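Local atomic coordinates of antifreeze protein (Marinomonas primoryensis, PDB entry 3P4G), a protein that probably binds to ice through ordered surface waters, acting as a hyperactive, calcium-dependent antifreeze protein built as a right-handed beta-helix. Residues 137-143 against 155-161; 179-183 against 200-204. All blocks are in the same frame, centred on the assembly; numbering follows the deposited sequence.

Interaction 1 (137-143 against 155-161); sequences GTDNDNI and AGTGNDN. With CA (calcium ion), chain J; CA (calcium ion), chain K; CA (calcium ion), chain I; MG (magnesium ion), chain R.
Asp160 OD1 is held from two directions: it binds the calcium ion of chain J and, through its anti lone pair, accepts the backbone N-H of Asp141 at 2.9 Å from Asp141 N. These residues belong to consecutive calcium-binding turns of a right-handed beta-helix, each repeating the pattern Gly-Thr-Gly/Asp-Asn-Asp. The shared calcium has six protein ligands: Gly137 O, Asp139 O and Asp141 OD2 from 137-143, and Ala155 O, Thr157 O and Asp160 OD1 from 155-161. Oxygens crowd closely around it, as in Asp139 O and Thr157 O at 2.9 Å, a proximity the cation makes tolerable. The carboxylates of Asp141 and Asp160 each span two calcium ions: Asp141 OD1 reaches that of chain I and Asp160 OD2 that of chain K. Gly158 is cramped, because a side chain would run into Asp139 O.

Beside the metal row, Asn140 turns CG anti to its carbonyl carbon (chi1 -48°), which brings OD1 over the next turn to accept the N-H of Asn159, with Asn140 OD1 and Asn159 N 2.8 Å apart. A leucine in place of Asn140 would probably leave the N-H of Asn159 without this acceptor and loosen the tie between the two turns. In one of its two conformers Asp139 OD2 binds a magnesium ion.

Past the calcium the backbones pair as parallel strands, and Asn142 and Asn161 lie side by side with their amide planes 35° apart. Asn161 ND2 donates to Asn142 OD1 over 3.1 Å, approaching from above the carbonyl plane.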
# COMPACT_ATOMS: atom_id res chain seq x y z
N GLY A 137 -3.59 5.18 -11.34
CA GLY A 137 -4.48 6.17 -11.94
C GLY A 137 -5.88 6.24 -11.35
O GLY A 137 -6.19 5.66 -10.25
N THR A 138 -6.76 6.93 -12.06
CA THR A 138 -8.16 7.08 -11.63
C THR A 138 -8.87 5.72 -11.60
O THR A 138 -8.30 4.71 -12.06
CB THR A 138 -8.94 8.08 -12.51
OG1 THR A 138 -9.11 7.54 -13.83
CG2 THR A 138 -8.18 9.45 -12.61
N ASP A 139 -10.10 5.74 -11.05
CA ASP A 139 -10.95 4.54 -10.90
C ASP A 139 -10.37 3.49 -9.91
O ASP A 139 -9.34 3.72 -9.24
CB ASP A 139 -11.27 3.89 -12.28
CG ASP A 139 -12.65 4.27 -12.82
OD1 ASP A 139 -13.36 5.11 -12.17
OD2 ASP A 139 -13.02 3.73 -13.92
N ASN A 140 -11.01 2.34 -9.86
CA ASN A 140 -10.84 1.44 -8.70
C ASN A 140 -9.96 0.28 -9.08
O ASN A 140 -10.38 -0.64 -9.78
CB ASN A 140 -12.23 1.00 -8.29
CG ASN A 140 -13.19 2.22 -8.17
OD1 ASN A 140 -13.23 2.87 -7.15
ND2 ASN A 140 -13.86 2.56 -9.26
N ASP A 141 -8.70 0.40 -8.68
CA ASP A 141 -7.65 -0.49 -9.16
C ASP A 141 -7.23 -1.55 -8.15
O ASP A 141 -7.21 -1.31 -6.92
CB ASP A 141 -6.44 0.33 -9.54
CG ASP A 141 -6.80 1.46 -10.52
OD1 ASP A 141 -7.14 1.18 -11.72
OD2 ASP A 141 -6.65 2.63 -10.15
N ASN A 142 -6.87 -2.70 -8.69
CA ASN A 142 -6.28 -3.79 -7.91
C ASN A 142 -4.81 -3.88 -8.26
O ASN A 142 -4.48 -3.98 -9.47
CB ASN A 142 -6.95 -5.09 -8.22
CG ASN A 142 -6.76 -6.10 -7.10
OD1 ASN A 142 -7.46 -6.06 -6.09
ND2 ASN A 142 -5.72 -6.97 -7.23
N ILE A 143 -3.94 -3.74 -7.24
CA ILE A 143 -2.47 -3.85 -7.43
C ILE A 143 -1.92 -4.98 -6.52
O ILE A 143 -2.16 -4.99 -5.29
CB ILE A 143 -1.71 -2.53 -7.14
CG1 ILE A 143 -2.29 -1.36 -7.98
CG2 ILE A 143 -0.23 -2.67 -7.40
CD1 ILE A 143 -3.23 -0.50 -7.18
N ALA A 155 -1.84 4.84 -5.95
CA ALA A 155 -3.05 4.09 -6.32
C ALA A 155 -4.15 5.00 -6.95
O ALA A 155 -5.08 4.50 -7.67
CB ALA A 155 -3.56 3.33 -5.11
N GLY A 156 -4.01 6.30 -6.69
CA GLY A 156 -4.86 7.38 -7.27
C GLY A 156 -6.22 7.52 -6.63
O GLY A 156 -6.55 6.92 -5.58
N THR A 157 -7.07 8.26 -7.31
CA THR A 157 -8.45 8.26 -6.95
C THR A 157 -8.99 6.86 -7.16
O THR A 157 -8.35 5.98 -7.78
CB THR A 157 -9.25 9.27 -7.82
OG1 THR A 157 -9.35 8.75 -9.16
CG2 THR A 157 -8.59 10.70 -7.79
N GLY A 158 -10.16 6.64 -6.57
CA GLY A 158 -10.79 5.32 -6.59
C GLY A 158 -10.57 4.49 -5.33
O GLY A 158 -9.62 4.68 -4.57
N ASN A 159 -11.47 3.55 -5.13
CA ASN A 159 -11.37 2.56 -4.05
C ASN A 159 -10.37 1.45 -4.48
O ASN A 159 -10.76 0.49 -5.15
CB ASN A 159 -12.73 1.95 -3.77
CG ASN A 159 -13.79 2.97 -3.44
OD1 ASN A 159 -13.59 3.85 -2.60
ND2 ASN A 159 -14.93 2.82 -4.02
N ASP A 160 -9.09 1.64 -4.13
CA ASP A 160 -8.01 0.77 -4.63
C ASP A 160 -7.63 -0.29 -3.60
O ASP A 160 -7.70 -0.07 -2.38
CB ASP A 160 -6.76 1.62 -4.96
CG ASP A 160 -7.09 2.79 -5.94
OD1 ASP A 160 -7.51 2.54 -7.11
OD2 ASP A 160 -6.95 3.97 -5.57
N ASN A 161 -7.15 -1.41 -4.12
CA ASN A 161 -6.72 -2.51 -3.27
C ASN A 161 -5.27 -2.82 -3.64
O ASN A 161 -4.96 -3.04 -4.82
CB ASN A 161 -7.57 -3.74 -3.51
CG ASN A 161 -7.17 -4.87 -2.56
OD1 ASN A 161 -7.23 -4.70 -1.36
ND2 ASN A 161 -6.70 -6.01 -3.10
CA CA J . -7.14 4.27 -8.59
CA CA K . -7.51 5.55 -3.90
CA CA I . -6.91 3.02 -13.06
MG MG R . -14.24 4.54 -15.34
O HOH W 1 -15.48 4.74 -13.62
O HOH W 2 -15.02 2.69 -15.64

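Interaction 2 (179-183 against 200-204); sequences DTVEV and DSLLV. With CA (calcium ion), chain L; CA (calcium ion), chain K; CA (calcium ion), chain M.
Leu202 CD1 lies against the branch of Val181, 3.6 Å from Val181 CG1, and the two side chains run side by side in the same direction. Leu202 carries CG anti to its backbone N (chi1 170°), from where CD1 reaches back across to the neighbouring strand. The same methyl also meets Val183 at CG2, and Val183 CB in turn stands 4.3 Å from Val204 CG2, so the buried face is a ladder of branched aliphatic groups. Met174 and Leu195 from the loops cover Val181.

The backbones between these side chains are almost exactly parallel, with axes 4.7 Å apart and at 2° to each other. Four N-H...O bonds alternate between the strands, among them Val183 N to Leu203 O at 2.8 Å. Thr180, Glu182, Ser201 and Leu203 occupy the other, partly exposed face, where Thr180 OG1 approaches Ser201 CB only loosely.

At the start of the strands the pairing passes into the metal row. Ser201 N donates to Asp179 O, and Asp179 N to Asp200 OD1 at 2.9 Å, meeting the carboxylate on its anti side. Asp179 OD2 and Asp200 OD1 both bind the calcium ion of chain L, which bridges the two carboxylates. Parallel strands stacked in register, with aliphatic residues inside and a file of calcium-binding aspartates at one end, are the hallmark of this calcium-binding beta-helix.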
# COMPACT_ATOMS: atom_id res chain seq x y z
N ASP A 179 -9.55 2.91 0.40
CA ASP A 179 -8.51 2.01 -0.05
C ASP A 179 -8.11 0.97 1.01
O ASP A 179 -8.19 1.23 2.22
CB ASP A 179 -7.24 2.80 -0.35
CG ASP A 179 -7.47 3.93 -1.35
OD1 ASP A 179 -7.75 3.68 -2.56
OD2 ASP A 179 -7.34 5.11 -0.98
N THR A 180 -7.60 -0.17 0.52
CA THR A 180 -7.09 -1.29 1.37
C THR A 180 -5.65 -1.52 0.99
O THR A 180 -5.32 -1.56 -0.20
CB THR A 180 -7.84 -2.58 1.14
OG1 THR A 180 -9.17 -2.39 1.64
CG2 THR A 180 -7.15 -3.76 1.87
N VAL A 181 -4.82 -1.63 2.01
CA VAL A 181 -3.40 -2.05 1.80
C VAL A 181 -3.15 -3.21 2.75
O VAL A 181 -3.51 -3.16 3.94
CB VAL A 181 -2.42 -0.93 2.16
CG1 VAL A 181 -0.95 -1.38 1.94
CG2 VAL A 181 -2.73 0.33 1.29
N GLU A 182 -2.49 -4.22 2.22
CA GLU A 182 -1.90 -5.28 3.06
C GLU A 182 -0.41 -5.43 2.70
O GLU A 182 -0.06 -5.61 1.51
CB GLU A 182 -2.61 -6.60 2.79
CG GLU A 182 -4.13 -6.57 3.20
CD GLU A 182 -4.91 -7.82 2.84
OE1 GLU A 182 -4.43 -8.64 2.03
OE2 GLU A 182 -6.06 -7.97 3.33
N VAL A 183 0.44 -5.30 3.71
CA VAL A 183 1.91 -5.46 3.53
C VAL A 183 2.28 -6.74 4.21
O VAL A 183 2.09 -6.88 5.43
CB VAL A 183 2.67 -4.27 4.19
CG1 VAL A 183 4.19 -4.45 4.01
CG2 VAL A 183 2.22 -2.89 3.60
N ASP A 200 -10.03 4.23 5.05
CA ASP A 200 -9.04 3.25 4.57
C ASP A 200 -8.68 2.17 5.56
O ASP A 200 -8.78 2.41 6.77
CB ASP A 200 -7.77 3.99 4.20
CG ASP A 200 -8.03 5.16 3.19
OD1 ASP A 200 -8.26 4.94 1.98
OD2 ASP A 200 -7.96 6.30 3.61
N SER A 201 -8.18 1.02 5.04
CA SER A 201 -7.75 -0.10 5.86
C SER A 201 -6.30 -0.45 5.53
O SER A 201 -5.97 -0.58 4.37
CB SER A 201 -8.64 -1.32 5.60
OG SER A 201 -8.06 -2.35 6.43
N LEU A 202 -5.46 -0.57 6.57
CA LEU A 202 -4.09 -1.08 6.43
C LEU A 202 -3.82 -2.25 7.39
O LEU A 202 -4.11 -2.18 8.60
CB LEU A 202 -3.10 0.08 6.69
CG LEU A 202 -1.63 -0.38 6.81
CD1 LEU A 202 -1.08 -1.08 5.53
CD2 LEU A 202 -0.73 0.79 7.19
N LEU A 203 -3.17 -3.28 6.87
CA LEU A 203 -2.63 -4.34 7.69
C LEU A 203 -1.16 -4.50 7.34
O LEU A 203 -0.83 -4.68 6.16
CB LEU A 203 -3.33 -5.67 7.38
CG LEU A 203 -2.67 -6.92 7.99
CD1 LEU A 203 -2.60 -6.83 9.54
CD2 LEU A 203 -3.40 -8.23 7.59
N VAL A 204 -0.29 -4.37 8.34
CA VAL A 204 1.16 -4.65 8.17
C VAL A 204 1.43 -5.93 8.94
O VAL A 204 1.30 -5.96 10.19
CB VAL A 204 2.00 -3.50 8.71
CG1 VAL A 204 3.50 -3.84 8.61
CG2 VAL A 204 1.72 -2.25 7.89
CA CA L . -7.81 6.73 0.65
CA CA K . -7.51 5.55 -3.90
CA CA M . -8.15 7.88 5.33

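In the fold
Interactions 1 and 2 are successive parts of one solenoid, their centres 13 Å apart, and the calcium ion of chain K is common to both. Asp160 OD2 and Asp179 OD1 bind it together, alongside Gly156 O and Gly158 O from interaction 1, with Met174 O and Thr176 O completing the site. The turns also join directly: Asp160 N lies 2.9 Å from Asp179 OD1 and Asp160 O 2.9 Å from Thr180 N, both probable hydrogen bonds. Interaction 1 covers the calcium-binding turns and the first parallel pair beyond them, Asn142 with Asn161, whereas interaction 2 follows the strands further along, so the two contacts display the metal row and the aliphatic interior of neighbouring coils in the same solenoid.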